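Local coordinates for protein oxidoreductase (Listeria innocua, PDB 3E18) that binds nicotinamide-adenine-dinucleotide through a Rossmann domain and probably acts as a dehydrogenase of the GFO/IDH/MocA family, its substrate being unknown, at residues Lys52-Ser56 with Tyr57-Leu61; Glu103-Leu106 with Ala107-Val111; Phe131-Ile134 with Lys135-Glu139; Pro286-Glu289 with Glu290-Asn293; Ser306-Asn309 with Asn310-Asp313. One frame throughout, in Å; residues are numbered along the deposited sequence.

Contact 1: Lys52-Ser56 with Tyr57-Leu61; sequences KIYES and YEAVL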
loop_
_atom_site.group_PDB
_atom_site.type_symbol
_atom_site.label_atom_id
_atom_site.label_comp_id
_atom_site.label_asym_id
_atom_site.label_seq_id
_atom_site.Cartn_x
_atom_site.Cartn_y
_atom_site.Cartn_z
ATOM N N LYS A 52 3.718 31.631 36.587
ATOM C CA LYS A 52 3.507 31.156 37.962
ATOM C C LYS A 52 3.791 29.658 38.035
ATOM O O LYS A 52 3.369 28.896 37.157
ATOM C CB LYS A 52 2.073 31.423 38.420
ATOM C CG LYS A 52 1.792 31.057 39.877
ATOM C CD LYS A 52 0.343 30.627 40.072
ATOM C CE LYS A 52 -0.092 30.748 41.536
ATOM N NZ LYS A 52 0.879 30.134 42.497
ATOM N N ILE A 53 4.522 29.239 39.067
ATOM C CA ILE A 53 4.792 27.811 39.261
ATOM C C ILE A 53 4.263 27.254 40.577
ATOM O O ILE A 53 4.297 27.926 41.612
ATOM C CB ILE A 53 6.283 27.450 39.068
ATOM C CG1 ILE A 53 7.180 28.304 39.968
ATOM C CG2 ILE A 53 6.670 27.600 37.594
ATOM C CD1 ILE A 53 8.563 27.714 40.198
ATOM N N TYR A 54 3.741 26.033 40.513
ATOM C CA TYR A 54 3.227 25.342 41.677
ATOM C C TYR A 54 4.258 24.341 42.144
ATOM O O TYR A 54 4.981 23.772 41.328
ATOM C CB TYR A 54 1.929 24.616 41.331
ATOM C CG TYR A 54 0.744 25.525 41.136
ATOM C CD1 TYR A 54 -0.158 25.759 42.178
ATOM C CD2 TYR A 54 0.502 26.131 39.905
ATOM C CE1 TYR A 54 -1.259 26.592 42.001
ATOM C CE2 TYR A 54 -0.591 26.958 39.715
ATOM C CZ TYR A 54 -1.469 27.185 40.770
ATOM O OH TYR A 54 -2.554 28.001 40.581
ATOM N N GLU A 55 4.319 24.120 43.456
ATOM C CA GLU A 55 5.291 23.193 44.041
ATOM C C GLU A 55 4.848 21.729 43.963
ATOM O O GLU A 55 5.677 20.817 44.037
ATOM C CB GLU A 55 5.609 23.574 45.495
ATOM C CG GLU A 55 6.300 24.933 45.665
ATOM C CD GLU A 55 7.655 25.009 44.969
ATOM O OE1 GLU A 55 8.488 24.097 45.167
ATOM O OE2 GLU A 55 7.886 25.987 44.225
ATOM N N SER A 56 3.545 21.509 43.815
ATOM C CA SER A 56 3.003 20.160 43.742
ATOM C C SER A 56 1.745 20.132 42.888
ATOM O O SER A 56 1.082 21.151 42.707
ATOM C CB SER A 56 2.696 19.628 45.144
ATOM O OG SER A 56 1.592 20.315 45.704
ATOM N N TYR A 57 1.413 18.951 42.376
ATOM C CA TYR A 57 0.180 18.780 41.625
ATOM C C TYR A 57 -1.013 18.925 42.566
ATOM O O TYR A 57 -2.018 19.531 42.210
ATOM C CB TYR A 57 0.176 17.438 40.887
ATOM C CG TYR A 57 -1.007 17.248 39.967
ATOM C CD1 TYR A 57 -1.296 18.177 38.961
ATOM C CD2 TYR A 57 -1.833 16.130 40.091
ATOM C CE1 TYR A 57 -2.399 17.999 38.114
ATOM C CE2 TYR A 57 -2.925 15.941 39.241
ATOM C CZ TYR A 57 -3.193 16.881 38.254
ATOM O OH TYR A 57 -4.264 16.712 37.405
ATOM N N GLU A 58 -0.865 18.407 43.785
ATOM C CA GLU A 58 -1.822 18.619 44.877
ATOM C C GLU A 58 -2.163 20.105 45.077
ATOM O O GLU A 58 -3.320 20.449 45.293
ATOM C CB GLU A 58 -1.254 18.011 46.167
ATOM C CG GLU A 58 -2.183 18.033 47.393
ATOM C CD GLU A 58 -1.510 17.519 48.681
ATOM O OE1 GLU A 58 -0.273 17.295 48.686
ATOM O OE2 GLU A 58 -2.227 17.341 49.696
ATOM N N ALA A 59 -1.160 20.979 44.984
ATOM C CA ALA A 59 -1.356 22.430 45.155
ATOM C C ALA A 59 -2.118 23.085 44.005
ATOM O O ALA A 59 -2.861 24.047 44.219
ATOM C CB ALA A 59 -0.013 23.126 45.355
ATOM N N VAL A 60 -1.926 22.571 42.786
ATOM C CA VAL A 60 -2.706 23.008 41.631
ATOM C C VAL A 60 -4.176 22.686 41.866
ATOM O O VAL A 60 -5.054 23.521 41.669
ATOM C CB VAL A 60 -2.250 22.289 40.336
ATOM C CG1 VAL A 60 -3.152 22.655 39.164
ATOM C CG2 VAL A 60 -0.812 22.613 40.013
ATOM N N LEU A 61 -4.423 21.463 42.307
ATOM C CA LEU A 61 -5.779 20.956 42.450
ATOM C C LEU A 61 -6.516 21.531 43.663
ATOM O O LEU A 61 -7.743 21.579 43.683
ATOM C CB LEU A 61 -5.735 19.432 42.519
ATOM C CG LEU A 61 -5.199 18.650 41.309
ATOM C CD1 LEU A 61 -5.668 17.226 41.433
ATOM C CD2 LEU A 61 -5.632 19.236 39.966
#
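V60 lays its CG2 methyl over one face of the Y54 ring, 3.9 Å from the ring centroid, a CH-pi contact displaced toward the CB side so that the nearest ring atom is CG. The two side chains cross at about a right angle. Because V60 CG2 stands anti to its own carbonyl carbon while CG1 is anti to the backbone N (chi1 175°), it is CG2 that reaches the ring. A59 touches the same tyrosine more lightly, its CB 4.1 Å from Y54 CD1. Beyond the ring, Y54 OH bonds to D63 OD2, just after helix 57-62, so the tyrosine is held at its far end as well.

The polar half of the contact belongs to S56. Its OG accepts from A59 N at 2.9 Å, with an N-H...O angle of 141°, and lies 3.3 Å from A59 CB. The S56 carbonyl adds two weak bonds, from A59 N and V60 N. Y54 and V60 also pack on V9 of strand 6-11, within the parallel Rossmann sheet. K52 and Y54 pair with V35 of strand 30-36, an outermost strand within this chain, and the serine-capped helix 57-62 packs beside it in the Rossmann fold.

Contact 2: Glu103-Leu106 with Ala107-Val111; sequences EDLL and AIMDV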
loop_
_atom_site.group_PDB
_atom_site.type_symbol
_atom_site.label_atom_id
_atom_site.label_comp_id
_atom_site.label_asym_id
_atom_site.label_seq_id
_atom_site.Cartn_x
_atom_site.Cartn_y
_atom_site.Cartn_z
ATOM N N GLU A 103 -10.300 1.067 27.672
ATOM C CA GLU A 103 -10.995 0.959 28.964
ATOM C C GLU A 103 -10.618 2.096 29.890
ATOM O O GLU A 103 -11.473 2.610 30.588
ATOM C CB GLU A 103 -10.729 -0.384 29.663
ATOM C CG GLU A 103 -11.553 -1.555 29.137
ATOM C CD GLU A 103 -13.058 -1.340 29.249
ATOM O OE1 GLU A 103 -13.543 -0.970 30.342
ATOM O OE2 GLU A 103 -13.756 -1.551 28.234
ATOM N N ASP A 104 -9.344 2.501 29.878
ATOM C CA ASP A 104 -8.889 3.626 30.694
ATOM C C ASP A 104 -9.632 4.935 30.413
ATOM O O ASP A 104 -9.907 5.699 31.343
ATOM C CB ASP A 104 -7.385 3.870 30.507
ATOM C CG ASP A 104 -6.518 2.827 31.195
ATOM O OD1 ASP A 104 -7.080 1.952 31.877
ATOM O OD2 ASP A 104 -5.263 2.888 31.053
ATOM N N LEU A 105 -9.945 5.197 29.143
ATOM C CA LEU A 105 -10.642 6.420 28.777
ATOM C C LEU A 105 -12.092 6.316 29.217
ATOM O O LEU A 105 -12.689 7.305 29.649
ATOM C CB LEU A 105 -10.539 6.705 27.264
ATOM C CG LEU A 105 -11.443 7.820 26.708
ATOM C CD1 LEU A 105 -11.140 9.191 27.362
ATOM C CD2 LEU A 105 -11.371 7.924 25.204
ATOM N N LEU A 106 -12.652 5.116 29.132
ATOM C CA LEU A 106 -14.031 4.898 29.571
ATOM C C LEU A 106 -14.154 5.231 31.072
ATOM O O LEU A 106 -15.147 5.835 31.494
ATOM C CB LEU A 106 -14.431 3.451 29.306
ATOM C CG LEU A 106 -15.639 3.038 28.475
ATOM C CD1 LEU A 106 -15.901 3.966 27.282
ATOM C CD2 LEU A 106 -15.421 1.617 28.001
ATOM N N ALA A 107 -13.128 4.876 31.849
ATOM C CA ALA A 107 -13.052 5.253 33.264
ATOM C C ALA A 107 -13.046 6.765 33.476
ATOM O O ALA A 107 -13.786 7.268 34.321
ATOM C CB ALA A 107 -11.858 4.610 33.936
ATOM N N ILE A 108 -12.202 7.474 32.719
ATOM C CA ILE A 108 -12.143 8.928 32.763
ATOM C C ILE A 108 -13.469 9.583 32.380
ATOM O O ILE A 108 -13.934 10.486 33.077
ATOM C CB ILE A 108 -11.030 9.465 31.866
ATOM C CG1 ILE A 108 -9.673 9.024 32.411
ATOM C CG2 ILE A 108 -11.108 10.989 31.773
ATOM C CD1 ILE A 108 -8.504 9.440 31.521
ATOM N N MET A 109 -14.075 9.095 31.296
ATOM C CA MET A 109 -15.392 9.540 30.844
ATOM C C MET A 109 -16.461 9.405 31.937
ATOM O O MET A 109 -17.261 10.333 32.154
ATOM C CB MET A 109 -15.819 8.779 29.570
ATOM C CG MET A 109 -15.110 9.236 28.263
ATOM S SD MET A 109 -15.331 8.130 26.825
ATOM C CE MET A 109 -17.104 8.166 26.603
ATOM N N ASP A 110 -16.452 8.260 32.618
ATOM C CA ASP A 110 -17.332 8.000 33.760
ATOM C C ASP A 110 -17.141 9.013 34.891
ATOM O O ASP A 110 -18.106 9.581 35.373
ATOM C CB ASP A 110 -17.107 6.585 34.297
ATOM C CG ASP A 110 -17.730 5.511 33.416
ATOM O OD1 ASP A 110 -18.614 5.823 32.587
ATOM O OD2 ASP A 110 -17.322 4.343 33.569
ATOM N N VAL A 111 -15.895 9.237 35.289
ATOM C CA VAL A 111 -15.579 10.218 36.324
ATOM C C VAL A 111 -16.037 11.627 35.911
ATOM O O VAL A 111 -16.702 12.293 36.689
ATOM C CB VAL A 111 -14.072 10.197 36.719
ATOM C CG1 VAL A 111 -13.741 11.321 37.706
ATOM C CG2 VAL A 111 -13.690 8.836 37.320
#
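L105 and M109 meet one turn apart on a regular alpha-helix, where four successive i to i+4 bonds join 103-106 to 107-111; the straightest runs from M109 N to L105 O, 2.8 Å long with an N-H...O angle of 172°. This is helix 102-115, the crossover helix of the beta-alpha-beta unit that leads from strand 91-95 to strand 119-122 in the Rossmann domain.

The side-chain contact centres on the sulfur of M109. Its SD lies 3.9 Å from L105 CG, and the two side chains are inclined to each other rather than aligned. M109 CG stands anti to its carbonyl carbon (chi1 -76°), which turns the chain back along the helix toward the preceding turn, and the bend at chi3 turns CE away from L105. From roughly a right angle to the L105 approach, L106 CD1 comes to 4.2 Å from M109 SD, so the thioether sits against two consecutive leucines.

Outside the helix, L105 packs on V328 and L332, and L106 on Y329, all of helix 325-344. I108 faces helix 78-87, touching A82, I83 and L86, and with L105 it also reaches F119 of strand 119-122. The helix thus packs against two others and the sheet. D104 has its carboxylate in a salt bridge with K79, while its backbone N bonds to T101 OG1. One turn further along, I108 sets its CG1 3.5 Å from D104 O.

Contact 3: Phe131-Ile134 with Lys135-Glu139; sequences FLII and KEMFE
F131 comes close to K135 twice. Its carbonyl O accepts from K135 N at 2.9 Å, and its ring atom CE2 approaches the lysine's CD at 4.4 Å, from an oblique direction. The F131 side chain also packs on Q184 and F187 of helix 173-188 and on W239 of strand 239-243.

The L132 side chain comes closer to the same lysine. The two side chains lie side by side and point the same way, with L132 CD2 3.9 Å from K135 CD. The lysine leaves the backbone with CG anti to N (chi1 -173°), runs nearly straight along the leucine, and bends only at chi4. That last turn brings NZ to E139 OE2, a 2.8 Å salt bridge that meets the carboxylate on its syn side, 27° out of the carboxylate plane, so the aliphatic stem is packed while the charge is paired a turn further on.

This is helix 129-140 of the GFO/IDH/MocA C-terminal domain, packed on the large mixed sheet through strands 146-154 and 239-243. I133 follows, placing its CG2 4.2 Å from M137 SD and its carbonyl O 2.9 Å from M137 N.

I134 also approaches that sulfur, with CD1 4.3 Å from M137 SD. It packs on M146, L149 and W239 of the sheet, and M137 reaches M146 and V241. The carbonyl O of I134 accepts from F138 N at 2.8 Å.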
loop_
_atom_site.group_PDB
_atom_site.type_symbol
_atom_site.label_atom_id
_atom_site.label_comp_id
_atom_site.label_asym_id
_atom_site.label_seq_id
_atom_site.Cartn_x
_atom_site.Cartn_y
_atom_site.Cartn_z
ATOM N N PHE A 131 -5.160 17.960 5.659
ATOM C CA PHE A 131 -6.306 17.113 5.983
ATOM C C PHE A 131 -7.624 17.795 5.614
ATOM O O PHE A 131 -8.558 17.146 5.142
ATOM C CB PHE A 131 -6.286 16.711 7.478
ATOM C CG PHE A 131 -7.589 16.130 7.951
ATOM C CD1 PHE A 131 -8.031 14.905 7.450
ATOM C CD2 PHE A 131 -8.381 16.812 8.862
ATOM C CE1 PHE A 131 -9.271 14.358 7.844
ATOM C CE2 PHE A 131 -9.635 16.266 9.274
ATOM C CZ PHE A 131 -10.062 15.040 8.761
ATOM N N LEU A 132 -7.705 19.106 5.841
ATOM C CA LEU A 132 -8.920 19.852 5.527
ATOM C C LEU A 132 -9.177 19.980 4.015
ATOM O O LEU A 132 -10.340 20.032 3.585
ATOM C CB LEU A 132 -8.939 21.212 6.239
ATOM C CG LEU A 132 -9.070 21.137 7.777
ATOM C CD1 LEU A 132 -9.006 22.524 8.406
ATOM C CD2 LEU A 132 -10.339 20.405 8.224
ATOM N N ILE A 133 -8.103 19.978 3.224
ATOM C CA ILE A 133 -8.211 19.804 1.750
ATOM C C ILE A 133 -8.885 18.470 1.395
ATOM O O ILE A 133 -9.818 18.449 0.596
ATOM C CB ILE A 133 -6.846 19.951 1.049
ATOM C CG1 ILE A 133 -6.350 21.394 1.165
ATOM C CG2 ILE A 133 -6.922 19.560 -0.434
ATOM C CD1 ILE A 133 -4.902 21.578 0.777
ATOM N N ILE A 134 -8.445 17.373 2.019
ATOM C CA ILE A 134 -9.071 16.057 1.800
ATOM C C ILE A 134 -10.542 16.043 2.250
ATOM O O ILE A 134 -11.417 15.448 1.588
ATOM C CB ILE A 134 -8.265 14.913 2.519
ATOM C CG1 ILE A 134 -6.785 14.930 2.080
ATOM C CG2 ILE A 134 -8.857 13.550 2.235
ATOM C CD1 ILE A 134 -6.563 14.653 0.586
ATOM N N LYS A 135 -10.806 16.695 3.379
ATOM C CA LYS A 135 -12.161 16.828 3.905
ATOM C C LYS A 135 -13.028 17.616 2.931
ATOM O O LYS A 135 -14.165 17.249 2.675
ATOM C CB LYS A 135 -12.133 17.510 5.277
ATOM C CG LYS A 135 -13.474 17.554 5.983
ATOM C CD LYS A 135 -13.268 17.927 7.443
ATOM C CE LYS A 135 -14.472 17.544 8.288
ATOM N NZ LYS A 135 -15.562 18.539 8.120
ATOM N N GLU A 136 -12.481 18.691 2.375
ATOM C CA GLU A 136 -13.199 19.429 1.312
ATOM C C GLU A 136 -13.523 18.530 0.107
ATOM O O GLU A 136 -14.686 18.463 -0.332
ATOM C CB GLU A 136 -12.407 20.674 0.879
ATOM C CG GLU A 136 -13.065 21.510 -0.250
ATOM C CD GLU A 136 -14.291 22.323 0.188
ATOM O OE1 GLU A 136 -14.632 22.329 1.391
ATOM O OE2 GLU A 136 -14.908 22.977 -0.687
ATOM N N MET A 137 -12.511 17.806 -0.385
ATOM C CA MET A 137 -12.698 16.881 -1.512
ATOM C C MET A 137 -13.743 15.817 -1.198
ATOM O O MET A 137 -14.593 15.520 -2.030
ATOM C CB MET A 137 -11.374 16.224 -1.930
ATOM C CG MET A 137 -10.328 17.201 -2.424
ATOM S SD MET A 137 -8.712 16.462 -2.678
ATOM C CE MET A 137 -9.078 15.269 -3.955
ATOM N N PHE A 138 -13.681 15.272 0.017
ATOM C CA PHE A 138 -14.565 14.199 0.470
ATOM C C PHE A 138 -16.018 14.676 0.498
ATOM O O PHE A 138 -16.914 13.995 -0.002
ATOM C CB PHE A 138 -14.103 13.720 1.865
ATOM C CG PHE A 138 -14.787 12.470 2.363
ATOM C CD1 PHE A 138 -14.278 11.213 2.056
ATOM C CD2 PHE A 138 -15.909 12.550 3.184
ATOM C CE1 PHE A 138 -14.912 10.051 2.520
ATOM C CE2 PHE A 138 -16.540 11.404 3.650
ATOM C CZ PHE A 138 -16.039 10.153 3.322
ATOM N N GLU A 139 -16.241 15.857 1.070
ATOM C CA GLU A 139 -17.596 16.390 1.272
ATOM C C GLU A 139 -18.206 16.962 -0.006
ATOM O O GLU A 139 -19.397 16.785 -0.272
ATOM C CB GLU A 139 -17.576 17.469 2.354
ATOM C CG GLU A 139 -17.317 16.927 3.748
ATOM C CD GLU A 139 -17.079 18.017 4.766
ATOM O OE1 GLU A 139 -16.865 19.182 4.367
ATOM O OE2 GLU A 139 -17.101 17.699 5.973
#

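Contact 4: Pro286-Glu289 with Glu290-Asn293; sequences PPSE and EATN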
loop_
_atom_site.group_PDB
_atom_site.type_symbol
_atom_site.label_atom_id
_atom_site.label_comp_id
_atom_site.label_asym_id
_atom_site.label_seq_id
_atom_site.Cartn_x
_atom_site.Cartn_y
_atom_site.Cartn_z
ATOM N N PRO A 286 -0.467 6.221 -20.560
ATOM C CA PRO A 286 -1.255 7.408 -20.216
ATOM C C PRO A 286 -2.513 7.507 -21.084
ATOM O O PRO A 286 -2.465 7.159 -22.269
ATOM C CB PRO A 286 -0.305 8.567 -20.536
ATOM C CG PRO A 286 1.054 7.988 -20.396
ATOM C CD PRO A 286 0.935 6.568 -20.864
ATOM N N PRO A 287 -3.648 7.935 -20.495
ATOM C CA PRO A 287 -4.835 8.142 -21.325
ATOM C C PRO A 287 -4.584 9.239 -22.362
ATOM O O PRO A 287 -3.666 10.057 -22.187
ATOM C CB PRO A 287 -5.903 8.594 -20.317
ATOM C CG PRO A 287 -5.392 8.140 -18.987
ATOM C CD PRO A 287 -3.910 8.230 -19.076
ATOM N N SER A 288 -5.368 9.242 -23.437
ATOM C CA SER A 288 -5.265 10.300 -24.451
ATOM C C SER A 288 -5.577 11.664 -23.821
ATOM O O SER A 288 -6.274 11.730 -22.804
ATOM C CB SER A 288 -6.196 10.016 -25.628
ATOM O OG SER A 288 -7.535 9.878 -25.182
ATOM N N GLU A 289 -5.042 12.732 -24.413
ATOM C CA GLU A 289 -5.195 14.110 -23.903
ATOM C C GLU A 289 -6.653 14.474 -23.586
ATOM O O GLU A 289 -6.943 15.033 -22.524
ATOM C CB GLU A 289 -4.568 15.119 -24.883
ATOM C CG GLU A 289 -4.479 16.559 -24.361
ATOM C CD GLU A 289 -3.448 17.416 -25.105
ATOM O OE1 GLU A 289 -3.471 17.454 -26.357
ATOM O OE2 GLU A 289 -2.617 18.067 -24.430
ATOM N N GLU A 290 -7.559 14.098 -24.490
ATOM C CA GLU A 290 -8.996 14.359 -24.353
ATOM C C GLU A 290 -9.697 13.653 -23.179
ATOM O O GLU A 290 -10.769 14.090 -22.751
ATOM C CB GLU A 290 -9.728 14.023 -25.662
ATOM C CG GLU A 290 -9.576 12.583 -26.147
ATOM C CD GLU A 290 -8.490 12.412 -27.206
ATOM O OE1 GLU A 290 -7.443 13.100 -27.141
ATOM O OE2 GLU A 290 -8.686 11.573 -28.110
ATOM N N ALA A 291 -9.092 12.572 -22.677
ATOM C CA ALA A 291 -9.711 11.692 -21.666
ATOM C C ALA A 291 -9.735 12.226 -20.225
ATOM O O ALA A 291 -10.509 11.750 -19.398
ATOM C CB ALA A 291 -9.043 10.313 -21.704
ATOM N N THR A 292 -8.861 13.173 -19.902
ATOM C CA THR A 292 -8.761 13.643 -18.525
ATOM C C THR A 292 -8.694 15.165 -18.397
ATOM O O THR A 292 -8.320 15.878 -19.344
ATOM C CB THR A 292 -7.519 13.058 -17.772
ATOM O OG1 THR A 292 -6.318 13.595 -18.331
ATOM C CG2 THR A 292 -7.476 11.530 -17.820
ATOM N N ASN A 293 -9.056 15.642 -17.212
ATOM C CA ASN A 293 -8.808 17.018 -16.792
ATOM C C ASN A 293 -7.880 17.051 -15.590
ATOM O O ASN A 293 -8.017 16.243 -14.678
ATOM C CB ASN A 293 -10.116 17.694 -16.387
ATOM C CG ASN A 293 -10.986 18.045 -17.570
ATOM O OD1 ASN A 293 -10.504 18.556 -18.582
ATOM N ND2 ASN A 293 -12.288 17.778 -17.447
#
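S288 and E290 are brought together by similar first torsions: S288 OG and E290 CG each sit between their own backbone N and carbonyl carbon. E290 then bends at chi2, -97°, folding its carboxylate back over the turn until CD stands 3.4 Å from S288 OG. The hydroxyl has its hydrogen-bonding partner elsewhere, in S269 OG, so the glutamate lies against the serine chiefly as a packing neighbour.

The backbone closes the same turn. A291 N donates to S288 O at 2.9 Å, with an N-H...O angle of 155°, but the donor sits well above the carbonyl plane, 51° out of it. This i to i+3 bond defines a type I beta-turn over S288-A291, whose middle residues E289 and E290 have helical backbone angles. A291 CB lies 3.3 Å from S288 O and 3.8 Å from P287 CB. The side chains of P287 and T292 cross at about a right angle, with T292 CG2 4.1 Å from P287 CG.

After the turn the chain enters strand 292-295, an outermost strand of the mixed sheet within this chain; T263 bonds E290 O through OG1 and pairs with A291 through its backbone. P287 also packs on N157 of the second subunit, and T292 on F233 of the same subunit. E289 and E290 are both exposed, so solvent probably screens what repulsion remains at 5.9 Å between E289 OE1 and E290 OE1.

Contact 5: Ser306-Asn309 with Asn310-Asp313; sequences SFYN and NFVD
Y308 and F311 lie on the first turns of a helix whose i to i+4 bonds join 306-309 to 310-313: N310 N donates to S306 O at 2.9 Å, followed by the pairs F311 to F307, V312 to Y308 and D313 to N309. S306 is the N-cap, its OG accepting from N309 N at 3.2 Å with an N-H...O angle of 156°.

F311 CD2 comes up to the edge of the Y308 ring, near its plane, and the closest approach is 4.4 Å, to Y308 CD2. One face of that tyrosine ring is met by F307 CD2, 4.0 Å above the plane. On the following turn V312 CG2 lies 3.3 Å from Y308 O.

The polar ends are satisfied outside the helix: Y308 OH by H20, N309 OD1 by the backbone N of D28, and both ends of the N310 amide by I322 N and E320 O. F307 meets H122 edge-to-face and packs with F311 on V93 of strand 91-95 and M120 of strand 119-122, while Y308 and V312 rest on L30 of strand 30-36, so helix 307-315 packs against the parallel sheet.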
loop_
_atom_site.group_PDB
_atom_site.type_symbol
_atom_site.label_atom_id
_atom_site.label_comp_id
_atom_site.label_asym_id
_atom_site.label_seq_id
_atom_site.Cartn_x
_atom_site.Cartn_y
_atom_site.Cartn_z
ATOM N N SER A 306 -11.078 27.465 16.624
ATOM C CA SER A 306 -9.881 26.763 17.054
ATOM C C SER A 306 -10.223 25.773 18.170
ATOM O O SER A 306 -11.292 25.864 18.778
ATOM C CB SER A 306 -8.822 27.761 17.544
ATOM O OG SER A 306 -9.128 28.270 18.850
ATOM N N PHE A 307 -9.329 24.817 18.411
ATOM C CA PHE A 307 -9.522 23.829 19.479
ATOM C C PHE A 307 -9.836 24.492 20.832
ATOM O O PHE A 307 -10.835 24.183 21.473
ATOM C CB PHE A 307 -8.286 22.922 19.603
ATOM C CG PHE A 307 -8.355 21.980 20.766
ATOM C CD1 PHE A 307 -8.984 20.750 20.628
ATOM C CD2 PHE A 307 -7.819 22.331 22.007
ATOM C CE1 PHE A 307 -9.057 19.885 21.699
ATOM C CE2 PHE A 307 -7.899 21.472 23.092
ATOM C CZ PHE A 307 -8.513 20.247 22.939
ATOM N N TYR A 308 -8.986 25.419 21.247
ATOM C CA TYR A 308 -9.138 26.042 22.553
ATOM C C TYR A 308 -10.335 26.974 22.673
ATOM O O TYR A 308 -10.894 27.094 23.760
ATOM C CB TYR A 308 -7.847 26.756 22.963
ATOM C CG TYR A 308 -6.895 25.883 23.743
ATOM C CD1 TYR A 308 -5.644 25.551 23.231
ATOM C CD2 TYR A 308 -7.247 25.386 25.005
ATOM C CE1 TYR A 308 -4.763 24.760 23.953
ATOM C CE2 TYR A 308 -6.374 24.601 25.731
ATOM C CZ TYR A 308 -5.130 24.297 25.203
ATOM O OH TYR A 308 -4.260 23.519 25.921
ATOM N N ASN A 309 -10.763 27.598 21.570
ATOM C CA ASN A 309 -11.985 28.400 21.598
ATOM C C ASN A 309 -13.201 27.508 21.656
ATOM O O ASN A 309 -14.201 27.836 22.301
ATOM C CB ASN A 309 -12.079 29.351 20.403
ATOM C CG ASN A 309 -11.218 30.586 20.580
ATOM O OD1 ASN A 309 -10.996 31.049 21.698
ATOM N ND2 ASN A 309 -10.731 31.127 19.476
ATOM N N ASN A 310 -13.105 26.364 21.001
ATOM C CA ASN A 310 -14.170 25.372 21.117
ATOM C C ASN A 310 -14.289 24.793 22.541
ATOM O O ASN A 310 -15.398 24.583 23.037
ATOM C CB ASN A 310 -13.963 24.244 20.123
ATOM C CG ASN A 310 -15.025 23.182 20.248
ATOM O OD1 ASN A 310 -14.729 22.009 20.468
ATOM N ND2 ASN A 310 -16.268 23.599 20.170
ATOM N N PHE A 311 -13.149 24.494 23.159
ATOM C CA PHE A 311 -13.079 24.035 24.554
ATOM C C PHE A 311 -13.787 25.029 25.497
ATOM O O PHE A 311 -14.616 24.620 26.306
ATOM C CB PHE A 311 -11.615 23.827 24.987
ATOM C CG PHE A 311 -11.447 23.436 26.445
ATOM C CD1 PHE A 311 -11.853 22.183 26.902
ATOM C CD2 PHE A 311 -10.865 24.321 27.354
ATOM C CE1 PHE A 311 -11.703 21.823 28.248
ATOM C CE2 PHE A 311 -10.701 23.971 28.697
ATOM C CZ PHE A 311 -11.124 22.724 29.146
ATOM N N VAL A 312 -13.475 26.321 25.357
ATOM C CA VAL A 312 -14.153 27.398 26.108
ATOM C C VAL A 312 -15.660 27.442 25.843
ATOM O O VAL A 312 -16.459 27.545 26.784
ATOM C CB VAL A 312 -13.486 28.763 25.864
ATOM C CG1 VAL A 312 -14.255 29.889 26.547
ATOM C CG2 VAL A 312 -12.085 28.740 26.404
ATOM N N ASP A 313 -16.040 27.322 24.575
ATOM C CA ASP A 313 -17.451 27.306 24.179
ATOM C C ASP A 313 -18.199 26.122 24.793
ATOM O O ASP A 313 -19.392 26.224 25.083
ATOM C CB ASP A 313 -17.583 27.240 22.654
ATOM C CG ASP A 313 -17.178 28.542 21.949
ATOM O OD1 ASP A 313 -16.956 29.579 22.617
ATOM O OD2 ASP A 313 -17.065 28.513 20.702
#

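Three of the five contacts frame the nucleotide-binding half. Contact 1 and contact 2, both in the Rossmann domain, lie about 24 Å apart between centres, and contact 5 packs on strands of the same parallel sheet, about 11 Å from contact 2 between nearest atoms. Their distances from the bound NAD differ: the side chain of Y57 is about 6 Å away, that of F307 about 9 Å and that of I108 about 12 Å. Contact 3 belongs to the C-terminal domain, with F131 about 13 Å from the cofactor. Contact 4 is remote from the pocket, its centre about 65 Å from that of contact 1, and reaches the second subunit instead.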